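Local coordinates for protein 6-phosphogluconolactonase (Leishmania braziliensis, PDB 3CSS) that probably hydrolyses 6-phosphogluconolactone to 6-phosphogluconate, the second step of the oxidative pentose phosphate pathway, at residues T115-A126 and F190-R201; L161-T169 and D223-V231. All coordinates share one frame; numbering follows the deposited sequence.

In the fold
Contact 1 (115-126 with 190-201) and contact 2 (161-169 with 223-231) sit round one mixed beta sheet, centres about 21 Å apart. Contact 1 lies at the edge, where the start of helix 123-140 meets the loop between strands 186-189 and 201-204; contact 2 lies further in, where the loop leaving strand 158-162 packs on helix 225-232. Both are partly buried; in each a tryptophan NE1 donates to main-chain oxygen: Asp118 O, and weakly Glu119 O, in contact 1, Ser165 O in contact 2. Two aromatic rings dominate contact 1; in contact 2 Phe163 packs on valines and a lysine bonds a loop carbonyl. They touch: Ser192 OG lies 2.6 Å from Asp166 OD2, a probable hydrogen bond.

Contact 1 of 2, residues T115-A126 and F190-R201; sequences TSKDEKGGLDGA and FPSPTMSPKVWR
Trp200 lays one face of its indole over the turn at Gly122 and Leu123, with Leu123 CA 4.0 Å from the centroid of the six-membered ring and nearly above it. Leu123 CD1 reaches CH2 of the same ring, and Ala126 CB comes up to Trp200 CE3 at 3.7 Å. The opposite face is taken by Phe190, whose CD1 sits over the rim. At the indole edge Trp200 NE1 points at two carbonyls: it bonds to Asp118 O at 3.0 Å, bent to 134°, and weakly to Glu119 O. Asp118 O also receives Gly122 N, from the other face of its plane. Further back, Trp200 N gives a nearly straight 2.7 Å bond to Ser116 O.

Glu119 stretches across the other ring. With CG anti to the backbone N (chi1 178°) and the chain extended, Glu119 CG stands 3.9 Å from the Phe190 centroid in a CH-pi contact, and the carboxylate lies almost parallel to the ring. Pro191 CD covers the reverse face. One water bridges Lys117 O and Lys198 O. Asp118 OD1 accepts from Gly121 N, an Asx motif; the start of helix 123-140 thus covers outermost strand 186-189 and the loop after it, at the border of the mixed sheet of this alpha/beta fold.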
loop_
_atom_site.group_PDB
_atom_site.type_symbol
_atom_site.label_atom_id
_atom_site.label_comp_id
_atom_site.label_asym_id
_atom_site.label_seq_id
_atom_site.Cartn_x
_atom_site.Cartn_y
_atom_site.Cartn_z
ATOM N N THR A 115 -5.279 17.955 -14.679
ATOM C CA THR A 115 -3.886 18.384 -14.467
ATOM C C THR A 115 -2.906 17.304 -13.941
ATOM O O THR A 115 -1.712 17.583 -13.766
ATOM C CB THR A 115 -3.845 19.605 -13.500
ATOM O OG1 THR A 115 -4.355 19.222 -12.217
ATOM C CG2 THR A 115 -4.667 20.789 -14.055
ATOM N N SER A 116 -3.385 16.079 -13.706
ATOM C CA SER A 116 -2.582 15.047 -13.019
ATOM C C SER A 116 -1.362 14.562 -13.814
ATOM O O SER A 116 -0.443 13.984 -13.245
ATOM C CB SER A 116 -3.466 13.851 -12.611
ATOM O OG SER A 116 -4.016 13.184 -13.734
ATOM N N LYS A 117 -1.346 14.794 -15.125
ATOM C CA LYS A 117 -0.182 14.425 -15.937
ATOM C C LYS A 117 0.835 15.570 -16.069
ATOM O O LYS A 117 1.874 15.414 -16.708
ATOM C CB LYS A 117 -0.632 13.911 -17.302
ATOM C CG LYS A 117 -1.478 12.643 -17.205
ATOM C CD LYS A 117 -1.769 12.064 -18.577
ATOM C CE LYS A 117 -2.498 10.734 -18.469
ATOM N NZ LYS A 117 -3.035 10.291 -19.795
ATOM N N ASP A 118 0.547 16.706 -15.441
ATOM C CA ASP A 118 1.448 17.850 -15.468
ATOM C C ASP A 118 2.294 17.785 -14.220
ATOM O O ASP A 118 1.789 17.982 -13.122
ATOM C CB ASP A 118 0.653 19.151 -15.489
ATOM C CG ASP A 118 1.522 20.379 -15.733
ATOM O OD1 ASP A 118 2.744 20.369 -15.444
ATOM O OD2 ASP A 118 0.960 21.379 -16.213
ATOM N N GLU A 119 3.583 17.518 -14.395
ATOM C CA GLU A 119 4.472 17.287 -13.266
ATOM C C GLU A 119 4.452 18.434 -12.266
ATOM O O GLU A 119 4.373 18.198 -11.065
ATOM C CB GLU A 119 5.892 17.018 -13.765
ATOM C CG GLU A 119 6.903 16.804 -12.673
ATOM C CD GLU A 119 8.238 16.331 -13.206
ATOM O OE1 GLU A 119 8.347 16.071 -14.430
ATOM O OE2 GLU A 119 9.182 16.234 -12.397
ATOM N N LYS A 120 4.518 19.672 -12.751
ATOM C CA LYS A 120 4.474 20.819 -11.846
ATOM C C LYS A 120 3.027 21.200 -11.512
ATOM O O LYS A 120 2.654 21.298 -10.334
ATOM C CB LYS A 120 5.213 22.023 -12.437
ATOM C CG LYS A 120 5.590 23.073 -11.387
ATOM C CD LYS A 120 5.376 24.502 -11.891
ATOM C CE LYS A 120 5.726 25.530 -10.814
ATOM N NZ LYS A 120 5.538 26.934 -11.279
ATOM N N GLY A 121 2.217 21.385 -12.555
ATOM C CA GLY A 121 0.869 21.955 -12.416
ATOM C C GLY A 121 -0.169 21.094 -11.718
ATOM O O GLY A 121 -1.243 21.590 -11.364
ATOM N N GLY A 122 0.148 19.814 -11.514
ATOM C CA GLY A 122 -0.807 18.853 -10.948
ATOM C C GLY A 122 -0.968 18.868 -9.437
ATOM O O GLY A 122 -1.859 18.196 -8.900
ATOM N N LEU A 123 -0.113 19.614 -8.742
ATOM C CA LEU A 123 -0.064 19.563 -7.282
ATOM C C LEU A 123 -1.398 19.891 -6.611
ATOM O O LEU A 123 -1.823 19.174 -5.714
ATOM C CB LEU A 123 1.029 20.498 -6.750
ATOM C CG LEU A 123 1.126 20.625 -5.226
ATOM C CD1 LEU A 123 1.471 19.289 -4.570
ATOM C CD2 LEU A 123 2.143 21.697 -4.863
ATOM N N ASP A 124 -2.051 20.982 -7.029
ATOM C CA ASP A 124 -3.276 21.458 -6.348
ATOM C C ASP A 124 -4.461 20.496 -6.478
ATOM O O ASP A 124 -5.220 20.267 -5.510
ATOM C CB ASP A 124 -3.712 22.822 -6.889
ATOM C CG ASP A 124 -2.804 23.958 -6.457
ATOM O OD1 ASP A 124 -1.847 23.733 -5.686
ATOM O OD2 ASP A 124 -3.066 25.097 -6.902
ATOM N N GLY A 125 -4.587 19.926 -7.680
ATOM C CA GLY A 125 -5.562 18.881 -7.964
ATOM C C GLY A 125 -5.312 17.599 -7.190
ATOM O O GLY A 125 -6.258 16.971 -6.716
ATOM N N ALA A 126 -4.046 17.194 -7.076
ATOM C CA ALA A 126 -3.674 16.037 -6.267
ATOM C C ALA A 126 -4.074 16.232 -4.794
ATOM O O ALA A 126 -4.650 15.339 -4.186
ATOM C CB ALA A 126 -2.151 15.738 -6.405
ATOM N N PHE A 190 4.565 13.013 -7.074
ATOM C CA PHE A 190 4.796 12.668 -8.474
ATOM C C PHE A 190 5.926 11.617 -8.487
ATOM O O PHE A 190 6.855 11.667 -7.656
ATOM C CB PHE A 190 5.198 13.915 -9.290
ATOM C CG PHE A 190 5.016 13.748 -10.772
ATOM C CD1 PHE A 190 3.765 13.957 -11.338
ATOM C CD2 PHE A 190 6.073 13.356 -11.591
ATOM C CE1 PHE A 190 3.557 13.797 -12.690
ATOM C CE2 PHE A 190 5.886 13.185 -12.950
ATOM C CZ PHE A 190 4.617 13.428 -13.510
ATOM N N PRO A 191 5.845 10.639 -9.397
ATOM C CA PRO A 191 6.899 9.631 -9.413
ATOM C C PRO A 191 8.298 10.180 -9.635
ATOM O O PRO A 191 8.486 11.249 -10.224
ATOM C CB PRO A 191 6.509 8.686 -10.563
ATOM C CG PRO A 191 5.515 9.440 -11.361
ATOM C CD PRO A 191 4.813 10.364 -10.409
ATOM N N SER A 192 9.272 9.420 -9.145
ATOM C CA SER A 192 10.677 9.726 -9.320
ATOM C C SER A 192 11.056 9.488 -10.797
ATOM O O SER A 192 10.255 8.913 -11.554
ATOM C CB SER A 192 11.513 8.840 -8.404
ATOM O OG SER A 192 11.496 7.496 -8.838
ATOM N N PRO A 193 12.249 9.949 -11.220
ATOM C CA PRO A 193 12.607 9.891 -12.644
ATOM C C PRO A 193 12.510 8.528 -13.338
ATOM O O PRO A 193 12.114 8.465 -14.510
ATOM C CB PRO A 193 14.041 10.402 -12.656
ATOM C CG PRO A 193 14.083 11.379 -11.545
ATOM C CD PRO A 193 13.243 10.736 -10.461
ATOM N N THR A 194 12.867 7.464 -12.635
ATOM C CA THR A 194 12.842 6.111 -13.220
ATOM C C THR A 194 11.460 5.447 -13.235
ATOM O O THR A 194 11.290 4.394 -13.885
ATOM C CB THR A 194 13.783 5.175 -12.480
ATOM O OG1 THR A 194 13.358 5.049 -11.110
ATOM C CG2 THR A 194 15.265 5.672 -12.598
ATOM N N MET A 195 10.492 6.037 -12.527
ATOM C CA MET A 195 9.222 5.372 -12.251
ATOM C C MET A 195 8.074 5.884 -13.103
ATOM O O MET A 195 7.987 7.092 -13.407
ATOM C CB MET A 195 8.886 5.523 -10.778
ATOM C CG MET A 195 9.926 4.873 -9.865
ATOM S SD MET A 195 9.750 3.062 -9.800
ATOM C CE MET A 195 11.131 2.500 -10.776
ATOM N N SER A 196 7.189 4.950 -13.462
ATOM C CA SER A 196 6.030 5.219 -14.318
ATOM C C SER A 196 4.785 4.545 -13.737
ATOM O O SER A 196 4.892 3.607 -12.946
ATOM C CB SER A 196 6.300 4.676 -15.713
ATOM O OG SER A 196 7.260 5.481 -16.344
ATOM N N PRO A 197 3.581 5.006 -14.128
ATOM C CA PRO A 197 3.239 6.074 -15.055
ATOM C C PRO A 197 3.526 7.474 -14.511
ATOM O O PRO A 197 3.488 7.680 -13.292
ATOM C CB PRO A 197 1.728 5.875 -15.284
ATOM C CG PRO A 197 1.247 5.115 -14.151
ATOM C CD PRO A 197 2.388 4.288 -13.652
ATOM N N LYS A 198 3.800 8.412 -15.421
ATOM C CA LYS A 198 4.103 9.794 -15.078
ATOM C C LYS A 198 2.803 10.561 -14.822
ATOM O O LYS A 198 2.321 11.315 -15.672
ATOM C CB LYS A 198 4.889 10.479 -16.208
ATOM C CG LYS A 198 6.234 9.838 -16.533
ATOM C CD LYS A 198 7.144 9.819 -15.327
ATOM C CE LYS A 198 8.528 9.296 -15.649
ATOM N NZ LYS A 198 9.359 9.244 -14.411
ATOM N N VAL A 199 2.234 10.354 -13.643
ATOM C CA VAL A 199 0.978 10.969 -13.252
ATOM C C VAL A 199 1.029 11.192 -11.753
ATOM O O VAL A 199 1.627 10.379 -11.017
ATOM C CB VAL A 199 -0.256 10.065 -13.599
ATOM C CG1 VAL A 199 -0.172 8.712 -12.918
ATOM C CG2 VAL A 199 -1.606 10.783 -13.270
ATOM N N TRP A 200 0.417 12.287 -11.301
ATOM C CA TRP A 200 0.314 12.573 -9.872
ATOM C C TRP A 200 -0.374 11.436 -9.133
ATOM O O TRP A 200 -1.182 10.679 -9.715
ATOM C CB TRP A 200 -0.384 13.924 -9.593
ATOM C CG TRP A 200 0.567 15.063 -9.664
ATOM C CD1 TRP A 200 0.912 15.779 -10.771
ATOM C CD2 TRP A 200 1.331 15.607 -8.579
ATOM N NE1 TRP A 200 1.840 16.732 -10.444
ATOM C CE2 TRP A 200 2.127 16.638 -9.105
ATOM C CE3 TRP A 200 1.415 15.319 -7.210
ATOM C CZ2 TRP A 200 3.011 17.372 -8.318
ATOM C CZ3 TRP A 200 2.290 16.044 -6.431
ATOM C CH2 TRP A 200 3.067 17.069 -6.983
ATOM N N ARG A 201 -0.005 11.317 -7.861
ATOM C CA ARG A 201 -0.466 10.258 -6.974
ATOM C C ARG A 201 -1.076 10.792 -5.684
ATOM O O ARG A 201 -0.740 11.885 -5.203
ATOM C CB ARG A 201 0.694 9.305 -6.570
ATOM C CG ARG A 201 1.655 8.921 -7.686
ATOM C CD ARG A 201 0.979 8.107 -8.762
ATOM N NE ARG A 201 1.899 7.662 -9.810
ATOM C CZ ARG A 201 2.636 6.556 -9.740
ATOM N NH1 ARG A 201 2.572 5.760 -8.689
ATOM N NH2 ARG A 201 3.447 6.239 -10.742
HETATM O O HOH W 1 3.110 13.194 -17.308
#

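Contact 2 of 2, residues L161-T169 and D223-V231; sequences LGFGSDGHT and DKNWVVRGV
Phe163 turns one ring face to Val227, whose CG1 stands 3.9 Å from the ring centroid, almost straight above it. Val228 CG2 meets the ring at its edge, by Phe163 CE2, and Val231 CG2 approaches Phe163 CZ at 4.1 Å, so three valines of helix 225-232 meet the ring, one over a face, one at its edge and one near CZ. Val227 spreads both branches: CG1, anti to the backbone N (chi1 179°), goes to the ring, while Val227 CG2 packs against Gly167 CA at 3.5 Å and lies over the centre of the Trp226 indole. Gly167 closes a type I turn from Gly164. The layering of a helix on a parallel stretch of sheet is consistent with the Rossmann-like fold of this family, and Phe163, following strand 158-162, also touches Val217 and Ala219.

Toward Asp223, an exposed residue, the packing gives way to polar contacts. Trp226 NE1 donates to Ser165 O at 2.8 Å, a bond bent to 134°, with the oxygen close to the indole plane. Lys224, bent at chi2, brings NZ to Phe163 O at 2.7 Å. A water accepts from Ser165 N and, weakly, from the same NZ. Ser165 CB lies against Asp223, 3.6 Å from its backbone O, with the carboxylate OD2 little farther off.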
loop_
_atom_site.group_PDB
_atom_site.type_symbol
_atom_site.label_atom_id
_atom_site.label_comp_id
_atom_site.label_asym_id
_atom_site.label_seq_id
_atom_site.Cartn_x
_atom_site.Cartn_y
_atom_site.Cartn_z
ATOM N N LEU A 161 2.161 -3.730 0.442
ATOM C CA LEU A 161 3.087 -2.789 -0.168
ATOM C C LEU A 161 3.970 -3.489 -1.185
ATOM O O LEU A 161 4.106 -4.705 -1.176
ATOM C CB LEU A 161 3.989 -2.135 0.902
ATOM C CG LEU A 161 3.358 -1.223 1.948
ATOM C CD1 LEU A 161 4.469 -0.852 2.927
ATOM C CD2 LEU A 161 2.734 0.013 1.306
ATOM N N GLY A 162 4.536 -2.697 -2.086
ATOM C CA GLY A 162 5.637 -3.120 -2.905
ATOM C C GLY A 162 6.830 -2.216 -2.748
ATOM O O GLY A 162 6.760 -1.200 -2.057
ATOM N N PHE A 163 7.912 -2.565 -3.427
ATOM C CA PHE A 163 9.088 -1.703 -3.515
ATOM C C PHE A 163 9.340 -1.385 -4.974
ATOM O O PHE A 163 9.296 -2.283 -5.820
ATOM C CB PHE A 163 10.348 -2.400 -2.994
ATOM C CG PHE A 163 10.450 -2.541 -1.489
ATOM C CD1 PHE A 163 9.906 -1.607 -0.607
ATOM C CD2 PHE A 163 11.163 -3.590 -0.969
ATOM C CE1 PHE A 163 10.086 -1.778 0.772
ATOM C CE2 PHE A 163 11.348 -3.757 0.375
ATOM C CZ PHE A 163 10.823 -2.846 1.245
ATOM N N GLY A 164 9.647 -0.130 -5.252
ATOM C CA GLY A 164 10.239 0.235 -6.526
ATOM C C GLY A 164 11.741 0.117 -6.498
ATOM O O GLY A 164 12.375 0.168 -5.434
ATOM N N SER A 165 12.325 0.023 -7.692
ATOM C CA SER A 165 13.790 0.043 -7.817
ATOM C C SER A 165 14.422 1.372 -7.350
ATOM O O SER A 165 15.621 1.427 -7.118
ATOM C CB SER A 165 14.218 -0.253 -9.240
ATOM O OG SER A 165 13.804 0.795 -10.101
ATOM N N ASP A 166 13.605 2.412 -7.231
ATOM C CA ASP A 166 14.011 3.701 -6.681
ATOM C C ASP A 166 13.954 3.762 -5.148
ATOM O O ASP A 166 14.260 4.808 -4.555
ATOM C CB ASP A 166 13.162 4.808 -7.291
ATOM C CG ASP A 166 11.722 4.784 -6.810
ATOM O OD1 ASP A 166 11.259 3.715 -6.373
ATOM O OD2 ASP A 166 11.047 5.848 -6.845
ATOM N N GLY A 167 13.521 2.670 -4.508
ATOM C CA GLY A 167 13.398 2.624 -3.048
ATOM C C GLY A 167 12.056 3.084 -2.490
ATOM O O GLY A 167 11.860 3.100 -1.273
ATOM N N HIS A 168 11.123 3.500 -3.359
ATOM C CA HIS A 168 9.817 3.951 -2.912
ATOM C C HIS A 168 8.928 2.764 -2.515
ATOM O O HIS A 168 9.170 1.623 -2.911
ATOM C CB HIS A 168 9.129 4.844 -3.977
ATOM C CG HIS A 168 8.245 4.114 -4.932
ATOM N ND1 HIS A 168 8.718 3.507 -6.074
ATOM C CD2 HIS A 168 6.898 3.949 -4.952
ATOM C CE1 HIS A 168 7.713 2.954 -6.733
ATOM N NE2 HIS A 168 6.593 3.215 -6.078
ATOM N N THR A 169 7.890 3.069 -1.743
ATOM C CA THR A 169 6.806 2.139 -1.483
ATOM C C THR A 169 5.514 2.984 -1.495
ATOM O O THR A 169 5.565 4.234 -1.414
ATOM C CB THR A 169 7.006 1.387 -0.142
ATOM O OG1 THR A 169 6.040 0.333 -0.011
ATOM C CG2 THR A 169 6.941 2.341 1.078
ATOM N N ASP A 223 16.916 -5.672 -9.053
ATOM C CA ASP A 223 16.941 -4.223 -8.965
ATOM C C ASP A 223 16.319 -3.671 -7.692
ATOM O O ASP A 223 16.378 -2.471 -7.462
ATOM C CB ASP A 223 16.348 -3.535 -10.213
ATOM C CG ASP A 223 14.888 -3.829 -10.438
ATOM O OD1 ASP A 223 14.260 -4.571 -9.662
ATOM O OD2 ASP A 223 14.358 -3.317 -11.448
ATOM N N LYS A 224 15.720 -4.539 -6.871
ATOM C CA LYS A 224 15.223 -4.139 -5.556
ATOM C C LYS A 224 16.135 -4.504 -4.405
ATOM O O LYS A 224 15.813 -4.171 -3.241
ATOM C CB LYS A 224 13.906 -4.826 -5.212
ATOM C CG LYS A 224 12.986 -5.042 -6.300
ATOM C CD LYS A 224 12.408 -3.838 -6.752
ATOM C CE LYS A 224 11.071 -4.258 -7.307
ATOM N NZ LYS A 224 10.452 -3.265 -8.096
ATOM N N ASN A 225 17.218 -5.236 -4.687
ATOM C CA ASN A 225 18.069 -5.759 -3.622
ATOM C C ASN A 225 18.650 -4.641 -2.762
ATOM O O ASN A 225 18.689 -4.765 -1.559
ATOM C CB ASN A 225 19.161 -6.652 -4.210
ATOM C CG ASN A 225 20.042 -7.303 -3.143
ATOM O OD1 ASN A 225 21.259 -7.170 -3.185
ATOM N ND2 ASN A 225 19.429 -8.017 -2.199
ATOM N N TRP A 226 19.071 -3.530 -3.371
ATOM C CA TRP A 226 19.647 -2.445 -2.583
ATOM C C TRP A 226 18.616 -1.836 -1.651
ATOM O O TRP A 226 18.943 -1.332 -0.570
ATOM C CB TRP A 226 20.234 -1.371 -3.494
ATOM C CG TRP A 226 19.262 -0.445 -4.197
ATOM C CD1 TRP A 226 18.706 -0.630 -5.434
ATOM C CD2 TRP A 226 18.752 0.803 -3.714
ATOM N NE1 TRP A 226 17.905 0.413 -5.752
ATOM C CE2 TRP A 226 17.898 1.315 -4.721
ATOM C CE3 TRP A 226 18.902 1.529 -2.528
ATOM C CZ2 TRP A 226 17.218 2.526 -4.585
ATOM C CZ3 TRP A 226 18.245 2.739 -2.414
ATOM C CH2 TRP A 226 17.415 3.221 -3.425
ATOM N N VAL A 227 17.363 -1.862 -2.096
ATOM C CA VAL A 227 16.260 -1.354 -1.276
ATOM C C VAL A 227 16.065 -2.247 -0.060
ATOM O O VAL A 227 15.963 -1.788 1.085
ATOM C CB VAL A 227 14.958 -1.271 -2.108
ATOM C CG1 VAL A 227 13.808 -0.769 -1.226
ATOM C CG2 VAL A 227 15.172 -0.380 -3.381
ATOM N N VAL A 228 15.967 -3.544 -0.308
ATOM C CA VAL A 228 15.803 -4.494 0.781
ATOM C C VAL A 228 16.957 -4.372 1.794
ATOM O O VAL A 228 16.737 -4.258 3.009
ATOM C CB VAL A 228 15.769 -5.930 0.177
ATOM C CG1 VAL A 228 15.869 -6.975 1.280
ATOM C CG2 VAL A 228 14.501 -6.162 -0.649
ATOM N N ARG A 229 18.191 -4.364 1.310
ATOM C CA ARG A 229 19.323 -4.296 2.229
ATOM C C ARG A 229 19.381 -2.952 2.971
ATOM O O ARG A 229 19.808 -2.906 4.144
ATOM C CB ARG A 229 20.625 -4.639 1.505
ATOM C CG ARG A 229 20.752 -6.131 1.257
ATOM C CD ARG A 229 22.005 -6.478 0.507
ATOM N NE ARG A 229 22.014 -5.839 -0.802
ATOM C CZ ARG A 229 22.753 -4.779 -1.098
ATOM N NH1 ARG A 229 23.516 -4.223 -0.165
ATOM N NH2 ARG A 229 22.710 -4.270 -2.326
ATOM N N GLY A 230 18.919 -1.880 2.318
ATOM C CA GLY A 230 18.885 -0.547 2.925
ATOM C C GLY A 230 17.801 -0.397 3.977
ATOM O O GLY A 230 17.926 0.406 4.904
ATOM N N VAL A 231 16.718 -1.157 3.823
ATOM C CA VAL A 231 15.671 -1.198 4.854
ATOM C C VAL A 231 16.105 -2.036 6.063
ATOM O O VAL A 231 15.858 -1.674 7.226
ATOM C CB VAL A 231 14.311 -1.713 4.260
ATOM C CG1 VAL A 231 13.298 -2.047 5.398
ATOM C CG2 VAL A 231 13.725 -0.704 3.236
HETATM O O HOH W 2 10.646 -0.882 -9.847
#